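Long-range contact in putative phage endolysin (Salmonella enterica subsp. enterica serovar Typhimurium, PDB 4EVX), which probably hydrolyses the beta-1,4 links between N-acetylmuramic acid and N-acetylglucosamine in peptidoglycan, as lysozymes of glycosyl hydrolase family 24 do: residues W33-E45 with T48-D62. Residues are numbered along the deposited sequence; the frame is centred on the assembly and turned at random.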
# COMPACT_ATOMS: atom_id res chain seq x y z
N TRP A 33 23.10 8.55 -9.36
CA TRP A 33 24.09 7.94 -8.49
C TRP A 33 23.44 7.47 -7.20
O TRP A 33 22.73 8.24 -6.56
CB TRP A 33 25.22 8.90 -8.18
CG TRP A 33 26.10 9.14 -9.37
CD1 TRP A 33 26.13 10.27 -10.14
CD2 TRP A 33 27.07 8.25 -9.91
NE1 TRP A 33 27.07 10.13 -11.14
CE2 TRP A 33 27.69 8.91 -10.99
CE3 TRP A 33 27.58 7.00 -9.51
CZ2 TRP A 33 28.72 8.34 -11.73
CZ3 TRP A 33 28.62 6.43 -10.24
CH2 TRP A 33 29.20 7.11 -11.31
N VAL A 34 23.73 6.24 -6.78
CA VAL A 34 23.20 5.63 -5.56
C VAL A 34 24.33 5.01 -4.78
O VAL A 34 25.28 4.54 -5.38
CB VAL A 34 22.14 4.57 -5.95
CG1 VAL A 34 21.51 3.88 -4.74
CG2 VAL A 34 21.08 5.19 -6.84
N ILE A 35 24.19 4.95 -3.47
CA ILE A 35 25.18 4.34 -2.57
C ILE A 35 24.51 3.85 -1.30
O ILE A 35 23.38 4.26 -0.98
CB ILE A 35 26.27 5.39 -2.26
CG1 ILE A 35 27.61 4.70 -1.84
CG2 ILE A 35 25.76 6.37 -1.23
CD1 ILE A 35 28.83 5.61 -1.76
N GLY A 36 25.21 3.01 -0.55
CA GLY A 36 24.72 2.53 0.73
C GLY A 36 23.54 1.60 0.57
O GLY A 36 23.56 0.65 -0.23
N TYR A 37 22.47 1.87 1.34
CA TYR A 37 21.26 1.09 1.26
C TYR A 37 20.29 1.81 0.32
O TYR A 37 19.24 2.26 0.74
CB TYR A 37 20.61 0.86 2.66
CG TYR A 37 21.49 0.10 3.63
CD1 TYR A 37 21.54 -1.29 3.61
CD2 TYR A 37 22.25 0.76 4.58
CE1 TYR A 37 22.32 -1.99 4.52
CE2 TYR A 37 23.02 0.07 5.51
CZ TYR A 37 23.05 -1.31 5.48
OH TYR A 37 23.89 -2.03 6.31
N GLY A 38 20.68 1.94 -0.93
CA GLY A 38 19.81 2.55 -1.92
C GLY A 38 19.66 4.04 -1.74
O GLY A 38 18.65 4.61 -2.11
N HIS A 39 20.63 4.69 -1.09
CA HIS A 39 20.58 6.15 -0.92
C HIS A 39 20.91 6.94 -2.20
O HIS A 39 22.01 6.77 -2.75
CB HIS A 39 21.55 6.61 0.16
CG HIS A 39 21.55 8.11 0.38
ND1 HIS A 39 20.44 8.77 0.98
CD2 HIS A 39 22.47 9.04 0.04
CE1 HIS A 39 20.77 10.06 1.01
NE2 HIS A 39 21.97 10.27 0.46
N MSE A 40 20.00 7.79 -2.67
CA MSE A 40 20.33 8.57 -3.86
C MSE A 40 21.17 9.80 -3.45
O MSE A 40 20.76 10.61 -2.65
CB MSE A 40 19.08 8.99 -4.62
CG MSE A 40 19.43 9.34 -6.06
SE MSE A 40 18.00 10.23 -6.88
CE MSE A 40 16.79 8.85 -6.92
N LEU A 41 22.36 9.93 -4.04
CA LEU A 41 23.26 11.02 -3.74
C LEU A 41 22.73 12.33 -4.35
O LEU A 41 22.04 12.28 -5.35
CB LEU A 41 24.67 10.68 -4.27
CG LEU A 41 25.40 9.59 -3.49
CD1 LEU A 41 26.64 9.10 -4.29
CD2 LEU A 41 25.81 10.08 -2.11
N THR A 42 23.02 13.48 -3.76
CA THR A 42 22.56 14.77 -4.32
C THR A 42 23.41 15.09 -5.55
O THR A 42 24.47 14.49 -5.71
CB THR A 42 22.65 15.88 -3.25
OG1 THR A 42 24.01 15.99 -2.86
CG2 THR A 42 21.76 15.60 -2.07
N PRO A 43 22.99 16.04 -6.41
CA PRO A 43 23.76 16.32 -7.65
C PRO A 43 25.25 16.65 -7.49
O PRO A 43 26.06 16.18 -8.29
CB PRO A 43 23.03 17.54 -8.22
CG PRO A 43 21.64 17.41 -7.75
CD PRO A 43 21.76 16.86 -6.36
N ASP A 44 25.62 17.46 -6.50
CA ASP A 44 27.01 17.91 -6.34
C ASP A 44 27.89 16.99 -5.51
O ASP A 44 29.10 17.27 -5.38
CB ASP A 44 27.02 19.30 -5.67
CG ASP A 44 26.28 20.40 -6.42
OD1 ASP A 44 26.19 20.31 -7.67
OD2 ASP A 44 25.85 21.39 -5.77
N GLU A 45 27.34 15.93 -4.90
CA GLU A 45 28.16 15.11 -4.01
C GLU A 45 29.35 14.47 -4.70
O GLU A 45 29.25 13.86 -5.76
CB GLU A 45 27.35 14.05 -3.26
CG GLU A 45 26.97 14.62 -1.92
CD GLU A 45 26.01 13.79 -1.11
OE1 GLU A 45 24.89 13.49 -1.60
OE2 GLU A 45 26.37 13.47 0.05
N THR A 48 32.75 8.87 -3.52
CA THR A 48 32.67 7.64 -4.31
C THR A 48 32.46 6.46 -3.38
O THR A 48 31.80 5.50 -3.77
CB THR A 48 33.91 7.49 -5.18
OG1 THR A 48 33.97 8.64 -6.01
CG2 THR A 48 33.88 6.23 -6.02
N PHE A 49 33.13 6.46 -2.23
CA PHE A 49 33.05 5.39 -1.26
C PHE A 49 32.54 5.94 0.08
O PHE A 49 32.85 7.08 0.45
CB PHE A 49 34.42 4.70 -1.05
CG PHE A 49 35.01 4.07 -2.29
CD1 PHE A 49 34.77 2.74 -2.61
CD2 PHE A 49 35.88 4.79 -3.11
CE1 PHE A 49 35.32 2.16 -3.75
CE2 PHE A 49 36.44 4.21 -4.25
CZ PHE A 49 36.13 2.91 -4.58
N ILE A 50 31.88 5.08 0.84
CA ILE A 50 31.47 5.35 2.21
C ILE A 50 31.72 4.15 3.07
O ILE A 50 31.96 3.05 2.55
CB ILE A 50 29.99 5.80 2.35
CG1 ILE A 50 28.99 4.69 1.87
CG2 ILE A 50 29.77 7.16 1.72
CD1 ILE A 50 27.58 4.99 2.03
N THR A 51 31.67 4.37 4.37
CA THR A 51 31.78 3.33 5.40
C THR A 51 30.41 2.75 5.74
O THR A 51 29.37 3.41 5.51
CB THR A 51 32.40 3.88 6.66
OG1 THR A 51 31.45 4.74 7.29
CG2 THR A 51 33.70 4.59 6.41
N PRO A 52 30.35 1.57 6.38
CA PRO A 52 29.05 1.02 6.79
C PRO A 52 28.28 1.99 7.71
O PRO A 52 27.06 2.11 7.52
CB PRO A 52 29.43 -0.27 7.51
CG PRO A 52 30.71 -0.67 6.91
CD PRO A 52 31.45 0.63 6.69
N ASP A 53 28.95 2.69 8.67
CA ASP A 53 28.27 3.66 9.56
C ASP A 53 27.75 4.80 8.75
O ASP A 53 26.68 5.25 9.05
CB ASP A 53 29.21 4.23 10.67
CG ASP A 53 29.16 3.47 11.99
OD1 ASP A 53 28.69 2.28 11.99
OD2 ASP A 53 29.52 4.06 13.02
N GLN A 54 28.49 5.28 7.71
CA GLN A 54 27.93 6.36 6.86
C GLN A 54 26.71 5.85 6.12
O GLN A 54 25.72 6.56 6.01
CB GLN A 54 29.00 6.86 5.88
CG GLN A 54 30.06 7.65 6.65
CD GLN A 54 31.35 7.77 5.91
OE1 GLN A 54 31.55 7.21 4.84
NE2 GLN A 54 32.28 8.52 6.47
N ALA A 55 26.72 4.57 5.66
CA ALA A 55 25.55 4.03 4.98
C ALA A 55 24.35 3.93 5.93
O ALA A 55 23.22 4.20 5.55
CB ALA A 55 25.85 2.67 4.44
N GLU A 56 24.61 3.54 7.17
CA GLU A 56 23.53 3.44 8.16
C GLU A 56 22.90 4.81 8.39
O GLU A 56 21.70 4.94 8.42
CB GLU A 56 24.04 2.92 9.50
CG GLU A 56 22.96 2.54 10.50
CD GLU A 56 22.27 1.22 10.17
OE1 GLU A 56 22.82 0.44 9.36
OE2 GLU A 56 21.21 0.94 10.77
N ALA A 57 23.72 5.87 8.54
CA ALA A 57 23.19 7.21 8.73
C ALA A 57 22.36 7.67 7.54
O ALA A 57 21.31 8.28 7.72
CB ALA A 57 24.32 8.20 8.94
N PHE A 58 22.79 7.38 6.33
CA PHE A 58 21.96 7.73 5.17
C PHE A 58 20.63 6.98 5.14
O PHE A 58 19.61 7.57 4.75
CB PHE A 58 22.68 7.44 3.85
CG PHE A 58 23.73 8.43 3.42
CD1 PHE A 58 23.49 9.79 3.47
CD2 PHE A 58 24.87 7.99 2.76
CE1 PHE A 58 24.43 10.71 2.98
CE2 PHE A 58 25.77 8.90 2.20
CZ PHE A 58 25.55 10.26 2.35
N LEU A 59 20.60 5.72 5.60
CA LEU A 59 19.35 4.97 5.66
C LEU A 59 18.42 5.63 6.67
O LEU A 59 17.27 5.91 6.34
CB LEU A 59 19.59 3.53 6.04
CG LEU A 59 18.31 2.70 6.24
CD1 LEU A 59 17.49 2.61 4.98
CD2 LEU A 59 18.64 1.30 6.64
N LEU A 60 18.92 5.97 7.86
CA LEU A 60 18.07 6.65 8.85
C LEU A 60 17.63 7.98 8.31
O LEU A 60 16.49 8.37 8.57
CB LEU A 60 18.83 6.82 10.18
CG LEU A 60 19.20 5.57 10.89
CD1 LEU A 60 19.85 5.89 12.23
CD2 LEU A 60 17.96 4.69 11.15
N ASP A 61 18.50 8.72 7.59
CA ASP A 61 18.11 10.02 7.03
C ASP A 61 16.92 9.85 6.05
O ASP A 61 15.89 10.56 6.18
CB ASP A 61 19.35 10.63 6.36
CG ASP A 61 19.21 12.00 5.73
OD1 ASP A 61 18.17 12.61 5.91
OD2 ASP A 61 20.11 12.39 5.02
N ASP A 62 17.02 8.87 5.14
CA ASP A 62 15.99 8.59 4.14
C ASP A 62 14.70 8.16 4.83
O ASP A 62 13.61 8.61 4.46
CB ASP A 62 16.46 7.50 3.20
CG ASP A 62 17.64 7.94 2.33
OD1 ASP A 62 17.84 9.16 2.19
OD2 ASP A 62 18.24 7.08 1.70
O HOH W 1 22.18 4.21 2.87
O HOH W 2 19.46 4.68 2.36
O HOH W 3 25.61 -0.38 7.97
O HOH W 4 16.61 5.92 0.06
O HOH W 5 17.53 8.18 -1.25
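Ile35 and Ile50 meet tip to tip where the beta-hairpin of a phage-lysozyme fold packs against the start of the helix that follows it. Strands 34-35 and 39-40 form the hairpin. Ile35 CD1 lies 3.6 Å from the backbone O of Thr48 and 3.7 Å from Ile50 CG1. Ile50 CG1 sits between its own backbone N and carbonyl carbon, and from there CD1 reaches back to CA of Gly36. Thr51 then caps the helix: with Gln54 it makes a capping box, Gln54 N giving to Thr51 OG1 and Thr51 N to Gln54 OE1. The Pro52 carbonyl receives a bond from a water that also accepts from Tyr37 OH. The CA atoms of Gly36 and Ala55 come closest, 4.6 Å apart, and Ala55 CB is 3.9 Å from CA of Gly36. A water takes the N-H of Tyr37 and gives to Ala55 O, which lies at the edge of the tyrosine ring. The carboxylate of Glu56 stands almost perpendicular to that ring, and its OE1 is also hydrogen-bonded to NZ of the dimethylated lysine at position 16. One turn after Ala55, Phe58 makes an offset stack with His39, centroids 3.9 Å apart and planes at 9°. Phe58 CB adds a CH-pi contact over the same imidazole. Leu59 CB touches Tyr37 CD2. Asp62 closes the contact in the plane of the His39 ring. With CG anti to the backbone N (chi1 -180°), the imidazole is carried toward the helix, and its rotation about CB-CG puts one face against Phe58 and ND1 toward Asp62. Waters held by Tyr37 O and Gly38 O also give to Asp62 OD2. This oxygen takes the straighter bond from His39 ND1, 2.9 Å at 162° and on its syn side, while the bond to OD1 is weak.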